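Local coordinates for protein aminomethyltransferase (Bartonella henselae, PDB 3GIR) that belongs to the aminomethyltransferase family and combines a folate-binding domain with the C-terminal barrel domain of glycine cleavage T-proteins, at residues L66-H71 with E244-A249; F79-M84 with L174-G179; V95-Y100 with F161-Q166. One frame throughout, in Å; residues are numbered along the deposited sequence. Where two conformers were deposited one is given.

Contact 1. Residues L66-H71 with E244-A249; sequences LKEHLH and EWVGLA
E68 reaches from its helix to the backbone just before helix 248-257, where G247 takes the N-cap position and E68 OE1 accepts a hydrogen bond from G247 N at 2.8 Å. The bond is nearly straight, 161° at the hydrogen, yet the N-H arrives on the anti side of the carboxylate and 30° out of its plane. An extended chain beyond CG carries the acid across the gap. OE2 turns instead to the chain before its own helix, taking hydrogen bonds from Y61 N, G64 N and the T60 hydroxyl, so both oxygens of this buried, probably ionised group are gripped and its rotation is fixed. Nearer the backbone, E68 CB rests against V246 CG1 at 3.9 Å, while V246 CG2 is near E68 O.

One turn along the helix, H71 meets E244 at about a right angle. Its CG stands anti to the backbone N, which lays the imidazole beneath the E244 chain: E244 CG sits over one ring face, 3.7 Å from the centroid, in a CH-pi contact offset toward the rim. E244 bends at chi2, and its carboxylate plane is turned 74° from the ring. The two polar ends do not pair; H71 NE2 is hydrogen-bonded to R242 O, and the E244 side chain passes within about 4 Å of the sodium ion.

Helix 65-74 is thereby fastened to the junction between strand 243-245 and helix 248-257. That strand pairs with strand 76-80 through L78, V246 packs on F79, while W245 points away from helix 65-74 and touches A234 and L238 of helix 227-238.

Contact 2. Residues F79-M84 with L174-G179; sequences FDISHM and LLALQG
I81 and L174 pack their branched ends together just past the end of strand 76-80. I81 CG1 occupies the crowded position between the backbone N and the carbonyl carbon (chi1 56°), and the extended chain beyond puts CD1 into the hollow between L174 and A176: it lies 3.6 Å from L174 CD2 and 3.9 Å from A176 CB. The small A176 leaves room for that tip and for F79 CB on the same face of the sheet. M84 CB meets L174 CD2 from another direction, at 3.8 Å. Further along, the F79 ring turns its edge to A176 O, with CE2 against the aliphatic part of Q178, whose amide is held by T216, S213 and F221.

Beneath this relief the backbones pair antiparallel. F79 and A176 exchange two hydrogen bonds, and I81 N continues the pattern to L174 O at 2.9 Å, although bent to 145°. Beyond it a side chain takes over: S82 OG accepts a hydrogen bond from L174 N at 3.1 Å and donates to D80 OD1 at 2.6 Å, using that oxygen's syn lone pair. S82 N also binds OD1, which thus has two donors, while H42 binds OD2.

The D80 to S82 link is an Asx turn overlapping a type I turn from I81 to M84; together they lead the chain out of an antiparallel pair inside the mixed sheet of the folate-binding domain.

Contact 3. Residues V95-Y100 with F161-Q166; sequences VEFLSY and FGFECQ
An aromatic cluster of F97, Y100 and F163 bridges helix 94-101 and the loop leading into strand 166-169, near the surface of the folate-binding domain. F163 is its centrepiece. Its ring lies flat against the helix backbone, with F97 CA directly over the ring centre, 3.6 Å from the centroid and 6° off the normal, a well-centred CH-pi contact. F97 N stands over the same face, 3.6 Å from F163 CD1, and the CE1 rim of the ring comes near E96, whose backbone C lies 3.7 Å from F163 CE1.

The two helix aromatics border F163 from different directions. F97 places CG anti to its own N, carrying its ring alongside the CD2 edge of F163; F97 CB touches F163 CG at 3.7 Å, and F163 CD2 comes up at the edge of the F97 ring. The planes meet at 56°, neither stacked nor edge-to-face. Y100, one turn later, brings CD2 to the edge of F163, 3.7 Å from CE2, with the planes inclined at 37°. Near F97 CD2, C165 SG makes an oblique sulfur-aromatic contact, but C165 has two conformers and the contact belongs to one of them, so it is less certain. The contact across the two segments is therefore made by apolar and aromatic packing.

Around the cluster, F97 packs on V89 of strand 85-90 and on L156 and R159 of helix 149-159, which also meets Y100. C165 likewise touches V89, and Q166 pairs with E90 where strand 166-169 joins the edge of the five-stranded antiparallel sheet.

Overall arrangement
Contacts 1 and 2 are buried and share the mixed sheet: strand 76-80 of contact 2 lies between strands 173-178 and 243-245, and helix 65-74 of contact 1 runs directly into it. They touch where V246 CG1 meets F79 CE1. Contact 3 is a surface contact on the five-stranded antiparallel sheet, its centre about 40 Å from that of contact 1 and 29 Å from that of contact 2, and along the chain it is nested within both. Chemistry follows place. Contact 1 turns on a buried carboxylate serving backbone amides, contact 2 on strand pairing with interlocked aliphatic groups, and contact 3 mainly on aromatic rings.

Contact 1. Residues L66-H71 with E244-A249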
loop_
_atom_site.group_PDB
_atom_site.type_symbol
_atom_site.label_atom_id
_atom_site.label_comp_id
_atom_site.label_asym_id
_atom_site.label_seq_id
_atom_site.Cartn_x
_atom_site.Cartn_y
_atom_site.Cartn_z
ATOM N N LEU A 66 -14.655 -7.404 -11.716
ATOM C CA LEU A 66 -14.887 -8.656 -11.016
ATOM C C LEU A 66 -13.897 -9.764 -11.421
ATOM O O LEU A 66 -13.238 -10.362 -10.527
ATOM C CB LEU A 66 -16.342 -9.101 -11.202
ATOM C CG LEU A 66 -17.446 -8.155 -10.761
ATOM C CD1 LEU A 66 -18.849 -8.740 -11.175
ATOM C CD2 LEU A 66 -17.353 -7.880 -9.261
ATOM N N LYS A 67 -13.791 -10.038 -12.706
ATOM C CA LYS A 67 -12.972 -11.127 -13.206
ATOM C C LYS A 67 -11.468 -10.803 -13.060
ATOM O O LYS A 67 -10.648 -11.698 -12.885
ATOM C CB LYS A 67 -13.331 -11.576 -14.610
ATOM C CG LYS A 67 -14.671 -12.358 -14.695
ATOM C CD LYS A 67 -15.001 -12.718 -16.089
ATOM C CE LYS A 67 -16.318 -13.531 -16.116
ATOM N NZ LYS A 67 -16.868 -13.494 -17.528
ATOM N N GLU A 68 -11.094 -9.546 -13.066
ATOM C CA GLU A 68 -9.688 -9.163 -12.870
ATOM C C GLU A 68 -9.278 -9.488 -11.427
ATOM O O GLU A 68 -8.207 -10.030 -11.128
ATOM C CB GLU A 68 -9.483 -7.637 -13.148
ATOM C CG GLU A 68 -9.544 -7.235 -14.603
ATOM C CD GLU A 68 -9.735 -5.718 -14.830
ATOM O OE1 GLU A 68 -9.144 -4.903 -14.120
ATOM O OE2 GLU A 68 -10.462 -5.346 -15.751
ATOM N N HIS A 69 -10.162 -9.123 -10.489
ATOM C CA HIS A 69 -9.972 -9.493 -9.092
ATOM C C HIS A 69 -9.820 -10.988 -8.910
ATOM O O HIS A 69 -8.838 -11.512 -8.307
ATOM C CB HIS A 69 -11.125 -8.904 -8.259
ATOM C CG HIS A 69 -11.044 -9.216 -6.790
ATOM N ND1 HIS A 69 -10.884 -8.240 -5.830
ATOM C CD2 HIS A 69 -11.120 -10.401 -6.131
ATOM C CE1 HIS A 69 -10.852 -8.816 -4.639
ATOM N NE2 HIS A 69 -10.974 -10.134 -4.789
ATOM N N LEU A 70 -10.828 -11.727 -9.398
ATOM C CA LEU A 70 -10.821 -13.172 -9.267
ATOM C C LEU A 70 -9.628 -13.786 -9.976
ATOM O O LEU A 70 -9.029 -14.713 -9.430
ATOM C CB LEU A 70 -12.160 -13.768 -9.733
ATOM C CG LEU A 70 -13.393 -13.366 -8.906
ATOM C CD1 LEU A 70 -14.708 -13.761 -9.703
ATOM C CD2 LEU A 70 -13.397 -13.884 -7.478
ATOM N N HIS A 71 -9.253 -13.236 -11.122
ATOM C CA HIS A 71 -8.072 -13.705 -11.848
ATOM C C HIS A 71 -6.796 -13.661 -11.021
ATOM O O HIS A 71 -5.981 -14.607 -11.020
ATOM C CB HIS A 71 -7.910 -12.985 -13.200
ATOM C CG HIS A 71 -6.731 -13.491 -13.975
ATOM N ND1 HIS A 71 -6.834 -14.560 -14.843
ATOM C CD2 HIS A 71 -5.428 -13.120 -13.967
ATOM C CE1 HIS A 71 -5.635 -14.791 -15.369
ATOM N NE2 HIS A 71 -4.761 -13.954 -14.839
ATOM N N GLU A 244 -2.960 -11.662 -16.812
ATOM C CA GLU A 244 -3.766 -10.592 -17.392
ATOM C C GLU A 244 -3.448 -9.300 -16.708
ATOM O O GLU A 244 -3.114 -9.290 -15.527
ATOM C CB GLU A 244 -5.249 -10.882 -17.234
ATOM C CG GLU A 244 -5.734 -12.218 -17.858
ATOM C CD GLU A 244 -5.766 -12.215 -19.403
ATOM O OE1 GLU A 244 -5.589 -11.179 -20.055
ATOM O OE2 GLU A 244 -5.959 -13.299 -20.013
ATOM N N TRP A 245 -3.654 -8.193 -17.400
ATOM C CA TRP A 245 -3.634 -6.876 -16.762
ATOM C C TRP A 245 -4.841 -6.707 -15.804
ATOM O O TRP A 245 -5.960 -7.199 -16.083
ATOM C CB TRP A 245 -3.824 -5.787 -17.783
ATOM C CG TRP A 245 -2.671 -5.388 -18.640
ATOM C CD1 TRP A 245 -2.673 -5.463 -20.015
ATOM C CD2 TRP A 245 -1.422 -4.803 -18.265
ATOM N NE1 TRP A 245 -1.513 -4.975 -20.506
ATOM C CE2 TRP A 245 -0.711 -4.550 -19.463
ATOM C CE3 TRP A 245 -0.826 -4.473 -17.063
ATOM C CZ2 TRP A 245 0.555 -3.951 -19.479
ATOM C CZ3 TRP A 245 0.425 -3.923 -17.070
ATOM C CH2 TRP A 245 1.123 -3.660 -18.289
ATOM N N VAL A 246 -4.539 -6.109 -14.636
ATOM C CA VAL A 246 -5.532 -5.811 -13.626
ATOM C C VAL A 246 -5.535 -4.276 -13.428
ATOM O O VAL A 246 -4.484 -3.664 -13.238
ATOM C CB VAL A 246 -5.221 -6.591 -12.379
ATOM C CG1 VAL A 246 -6.289 -6.314 -11.307
ATOM C CG2 VAL A 246 -5.215 -8.061 -12.730
ATOM N N GLY A 247 -6.707 -3.673 -13.401
ATOM C CA GLY A 247 -6.900 -2.242 -13.243
ATOM C C GLY A 247 -6.987 -1.792 -11.807
ATOM O O GLY A 247 -7.002 -2.601 -10.875
ATOM N N LEU A 248 -7.005 -0.483 -11.624
ATOM C CA LEU A 248 -7.028 0.085 -10.266
ATOM C C LEU A 248 -8.249 -0.298 -9.473
ATOM O O LEU A 248 -8.161 -0.385 -8.225
ATOM C CB LEU A 248 -6.939 1.622 -10.368
ATOM C CG LEU A 248 -5.525 2.200 -10.526
ATOM C CD1 LEU A 248 -5.671 3.696 -10.170
ATOM C CD2 LEU A 248 -4.170 1.532 -9.895
ATOM N N ALA A 249 -9.413 -0.505 -10.127
ATOM C CA ALA A 249 -10.627 -0.896 -9.389
ATOM C C ALA A 249 -10.442 -2.232 -8.685
ATOM O O ALA A 249 -10.708 -2.339 -7.485
ATOM C CB ALA A 249 -11.914 -0.802 -10.226
#

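Contact 2. Residues F79-M84 with L174-G179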
loop_
_atom_site.group_PDB
_atom_site.type_symbol
_atom_site.label_atom_id
_atom_site.label_comp_id
_atom_site.label_asym_id
_atom_site.label_seq_id
_atom_site.Cartn_x
_atom_site.Cartn_y
_atom_site.Cartn_z
ATOM N N PHE A 79 -0.054 -5.608 -12.766
ATOM C CA PHE A 79 -0.495 -4.271 -12.413
ATOM C C PHE A 79 0.598 -3.277 -12.779
ATOM O O PHE A 79 1.739 -3.418 -12.354
ATOM C CB PHE A 79 -0.752 -4.126 -10.900
ATOM C CG PHE A 79 -1.714 -5.111 -10.293
ATOM C CD1 PHE A 79 -2.945 -4.692 -9.811
ATOM C CD2 PHE A 79 -1.354 -6.449 -10.149
ATOM C CE1 PHE A 79 -3.823 -5.604 -9.220
ATOM C CE2 PHE A 79 -2.262 -7.335 -9.604
ATOM C CZ PHE A 79 -3.487 -6.905 -9.160
ATOM N N ASP A 80 0.228 -2.249 -13.554
ATOM C CA ASP A 80 1.139 -1.174 -13.803
ATOM C C ASP A 80 0.993 -0.152 -12.683
ATOM O O ASP A 80 -0.012 0.578 -12.580
ATOM C CB ASP A 80 0.871 -0.505 -15.172
ATOM C CG ASP A 80 1.927 0.506 -15.517
ATOM O OD1 ASP A 80 2.764 0.866 -14.634
ATOM O OD2 ASP A 80 1.904 1.013 -16.681
ATOM N N ILE A 81 2.010 -0.084 -11.816
ATOM C CA ILE A 81 2.044 0.776 -10.664
ATOM C C ILE A 81 3.198 1.792 -10.787
ATOM O O ILE A 81 3.789 2.232 -9.812
ATOM C CB ILE A 81 2.021 -0.025 -9.317
ATOM C CG1 ILE A 81 3.146 -1.000 -9.270
ATOM C CG2 ILE A 81 0.647 -0.740 -9.186
ATOM C CD1 ILE A 81 3.262 -1.620 -7.842
ATOM N N SER A 82 3.419 2.256 -12.025
ATOM C CA SER A 82 4.496 3.171 -12.355
ATOM C C SER A 82 4.233 4.571 -11.846
ATOM O O SER A 82 5.083 5.438 -12.009
ATOM C CB SER A 82 4.750 3.224 -13.870
ATOM O OG SER A 82 5.157 1.951 -14.349
ATOM N N HIS A 83 3.051 4.822 -11.277
ATOM C CA HIS A 83 2.701 6.062 -10.612
ATOM C C HIS A 83 3.344 6.156 -9.242
ATOM O O HIS A 83 3.523 7.261 -8.709
ATOM C CB HIS A 83 1.169 6.230 -10.575
ATOM C CG HIS A 83 0.452 5.202 -9.784
ATOM N ND1 HIS A 83 0.807 3.869 -9.795
ATOM C CD2 HIS A 83 -0.572 5.291 -8.887
ATOM C CE1 HIS A 83 0.011 3.177 -8.992
ATOM N NE2 HIS A 83 -0.830 4.022 -8.407
ATOM N N MET A 84 3.698 5.029 -8.650
ATOM C CA MET A 84 4.486 4.982 -7.407
ATOM C C MET A 84 5.900 5.454 -7.712
ATOM O O MET A 84 6.319 5.504 -8.864
ATOM C CB MET A 84 4.594 3.556 -6.847
ATOM C CG MET A 84 3.272 2.811 -6.591
ATOM S SD MET A 84 2.129 3.507 -5.347
ATOM C CE MET A 84 2.692 2.828 -3.843
ATOM N N LEU A 174 7.289 0.517 -12.638
ATOM C CA LEU A 174 7.082 -0.402 -11.558
ATOM C C LEU A 174 5.874 -1.259 -11.923
ATOM O O LEU A 174 4.773 -0.732 -12.216
ATOM C CB LEU A 174 6.799 0.313 -10.215
ATOM C CG LEU A 174 6.770 -0.599 -8.949
ATOM C CD1 LEU A 174 8.076 -1.273 -8.618
ATOM C CD2 LEU A 174 6.304 0.321 -7.796
ATOM N N LEU A 175 6.061 -2.575 -11.923
ATOM C CA LEU A 175 5.022 -3.568 -12.244
ATOM C C LEU A 175 4.849 -4.447 -11.035
ATOM O O LEU A 175 5.818 -4.844 -10.458
ATOM C CB LEU A 175 5.385 -4.440 -13.443
ATOM C CG LEU A 175 5.719 -3.695 -14.723
ATOM C CD1 LEU A 175 6.275 -4.650 -15.799
ATOM C CD2 LEU A 175 4.478 -3.048 -15.219
ATOM N N ALA A 176 3.630 -4.797 -10.671
ATOM C CA ALA A 176 3.380 -5.833 -9.695
ATOM C C ALA A 176 2.836 -7.059 -10.412
ATOM O O ALA A 176 2.010 -6.964 -11.261
ATOM C CB ALA A 176 2.329 -5.330 -8.678
ATOM N N LEU A 177 3.335 -8.236 -10.004
ATOM C CA LEU A 177 2.906 -9.536 -10.591
ATOM C C LEU A 177 2.468 -10.328 -9.376
ATOM O O LEU A 177 3.280 -10.732 -8.547
ATOM C CB LEU A 177 4.037 -10.257 -11.284
ATOM C CG LEU A 177 3.668 -11.602 -11.884
ATOM C CD1 LEU A 177 2.760 -11.413 -13.122
ATOM C CD2 LEU A 177 4.985 -12.295 -12.300
ATOM N N GLN A 178 1.170 -10.598 -9.248
ATOM C CA GLN A 178 0.553 -11.057 -7.992
ATOM C C GLN A 178 -0.378 -12.228 -8.226
ATOM O O GLN A 178 -1.091 -12.286 -9.201
ATOM C CB GLN A 178 -0.271 -9.953 -7.344
ATOM C CG GLN A 178 0.498 -8.699 -7.098
ATOM C CD GLN A 178 1.371 -8.789 -5.843
ATOM O OE1 GLN A 178 0.859 -9.046 -4.720
ATOM N NE2 GLN A 178 2.668 -8.426 -6.000
ATOM N N GLY A 179 -0.381 -13.187 -7.282
ATOM C CA GLY A 179 -1.253 -14.332 -7.337
ATOM C C GLY A 179 -0.508 -15.667 -7.116
ATOM O O GLY A 179 0.731 -15.720 -7.106
#

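Contact 3. Residues V95-Y100 with F161-Q166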
loop_
_atom_site.group_PDB
_atom_site.type_symbol
_atom_site.label_atom_id
_atom_site.label_comp_id
_atom_site.label_asym_id
_atom_site.label_seq_id
_atom_site.Cartn_x
_atom_site.Cartn_y
_atom_site.Cartn_z
ATOM N N VAL A 95 22.308 5.095 7.072
ATOM C CA VAL A 95 21.703 4.449 8.254
ATOM C C VAL A 95 21.212 5.426 9.321
ATOM O O VAL A 95 20.091 5.309 9.843
ATOM C CB VAL A 95 22.679 3.408 8.898
ATOM C CG1 VAL A 95 22.208 2.903 10.300
ATOM C CG2 VAL A 95 22.903 2.235 7.915
ATOM N N GLU A 96 22.053 6.384 9.707
ATOM C CA GLU A 96 21.693 7.348 10.680
ATOM C C GLU A 96 20.581 8.311 10.179
ATOM O O GLU A 96 19.661 8.649 10.883
ATOM C CB GLU A 96 22.963 8.147 11.028
ATOM C CG GLU A 96 24.000 7.288 11.697
ATOM C CD GLU A 96 24.937 6.438 10.806
ATOM O OE1 GLU A 96 24.874 6.435 9.536
ATOM O OE2 GLU A 96 25.764 5.696 11.432
ATOM N N PHE A 97 20.653 8.694 8.923
ATOM C CA PHE A 97 19.625 9.517 8.363
ATOM C C PHE A 97 18.241 8.807 8.440
ATOM O O PHE A 97 17.219 9.397 8.872
ATOM C CB PHE A 97 19.957 9.874 6.947
ATOM C CG PHE A 97 18.758 10.368 6.181
ATOM C CD1 PHE A 97 17.990 11.458 6.613
ATOM C CD2 PHE A 97 18.378 9.696 5.023
ATOM C CE1 PHE A 97 16.891 11.839 5.905
ATOM C CE2 PHE A 97 17.211 10.050 4.372
ATOM C CZ PHE A 97 16.499 11.113 4.776
ATOM N N LEU A 98 18.216 7.544 8.024
ATOM C CA LEU A 98 16.959 6.780 7.975
ATOM C C LEU A 98 16.366 6.575 9.335
ATOM O O LEU A 98 15.151 6.655 9.496
ATOM C CB LEU A 98 17.101 5.476 7.153
ATOM C CG LEU A 98 17.205 5.772 5.653
ATOM C CD1 LEU A 98 17.738 4.474 5.004
ATOM C CD2 LEU A 98 15.842 6.203 5.045
ATOM N N SER A 99 17.225 6.361 10.333
ATOM C CA SER A 99 16.714 6.174 11.710
ATOM C C SER A 99 16.228 7.458 12.358
ATOM O O SER A 99 15.527 7.413 13.340
ATOM C CB SER A 99 17.808 5.517 12.563
ATOM O OG SER A 99 18.313 4.375 11.960
ATOM N N TYR A 100 16.570 8.596 11.795
ATOM C CA TYR A 100 15.972 9.873 12.178
ATOM C C TYR A 100 14.710 10.193 11.395
ATOM O O TYR A 100 13.672 10.593 11.939
ATOM C CB TYR A 100 16.998 10.957 11.984
ATOM C CG TYR A 100 16.439 12.344 12.134
ATOM C CD1 TYR A 100 15.978 12.798 13.365
ATOM C CD2 TYR A 100 16.360 13.205 11.072
ATOM C CE1 TYR A 100 15.448 14.052 13.504
ATOM C CE2 TYR A 100 15.860 14.487 11.209
ATOM C CZ TYR A 100 15.414 14.910 12.470
ATOM O OH TYR A 100 14.855 16.147 12.633
ATOM N N PHE A 161 19.268 17.156 5.655
ATOM C CA PHE A 161 20.184 18.337 5.653
ATOM C C PHE A 161 21.422 18.116 6.537
ATOM O O PHE A 161 22.557 18.437 6.141
ATOM C CB PHE A 161 19.477 19.572 6.164
ATOM C CG PHE A 161 18.594 20.282 5.175
ATOM C CD1 PHE A 161 18.694 20.110 3.798
ATOM C CD2 PHE A 161 17.605 21.112 5.657
ATOM C CE1 PHE A 161 17.857 20.836 2.934
ATOM C CE2 PHE A 161 16.815 21.822 4.770
ATOM C CZ PHE A 161 16.929 21.657 3.472
ATOM N N GLY A 162 21.218 17.588 7.721
ATOM C CA GLY A 162 22.374 17.347 8.591
ATOM C C GLY A 162 23.281 16.173 8.231
ATOM O O GLY A 162 24.429 16.057 8.735
ATOM N N PHE A 163 22.832 15.283 7.346
ATOM C CA PHE A 163 23.501 14.000 7.224
ATOM C C PHE A 163 24.298 13.883 5.973
ATOM O O PHE A 163 23.983 14.491 4.948
ATOM C CB PHE A 163 22.464 12.833 7.240
ATOM C CG PHE A 163 21.744 12.686 8.523
ATOM C CD1 PHE A 163 22.272 11.901 9.544
ATOM C CD2 PHE A 163 20.536 13.325 8.742
ATOM C CE1 PHE A 163 21.592 11.796 10.736
ATOM C CE2 PHE A 163 19.912 13.229 9.894
ATOM C CZ PHE A 163 20.443 12.425 10.893
ATOM N N GLU A 164 25.348 13.091 6.032
ATOM C CA GLU A 164 26.155 12.837 4.808
ATOM C C GLU A 164 25.543 11.663 4.057
ATOM O O GLU A 164 25.948 10.519 4.161
ATOM C CB GLU A 164 27.633 12.587 5.097
ATOM C CG GLU A 164 28.457 12.598 3.797
ATOM C CD GLU A 164 29.926 12.324 3.979
ATOM O OE1 GLU A 164 30.358 11.960 5.096
ATOM O OE2 GLU A 164 30.658 12.470 2.978
ATOM N N CYS A 165 24.517 11.983 3.314
ATOM C CA CYS A 165 23.714 10.993 2.596
ATOM C C CYS A 165 23.054 11.746 1.454
ATOM O O CYS A 165 22.828 12.962 1.565
ATOM C CB CYS A 165 22.650 10.383 3.540
ATOM S SG CYS A 165 21.587 9.077 2.824
ATOM N N GLN A 166 22.689 11.029 0.398
ATOM C CA GLN A 166 21.926 11.618 -0.689
ATOM C C GLN A 166 20.559 10.913 -0.834
ATOM O O GLN A 166 20.473 9.730 -0.569
ATOM C CB GLN A 166 22.683 11.462 -2.008
ATOM C CG GLN A 166 24.053 12.190 -2.050
ATOM C CD GLN A 166 23.975 13.692 -1.808
ATOM O OE1 GLN A 166 24.744 14.248 -0.997
ATOM N NE2 GLN A 166 23.065 14.363 -2.511
#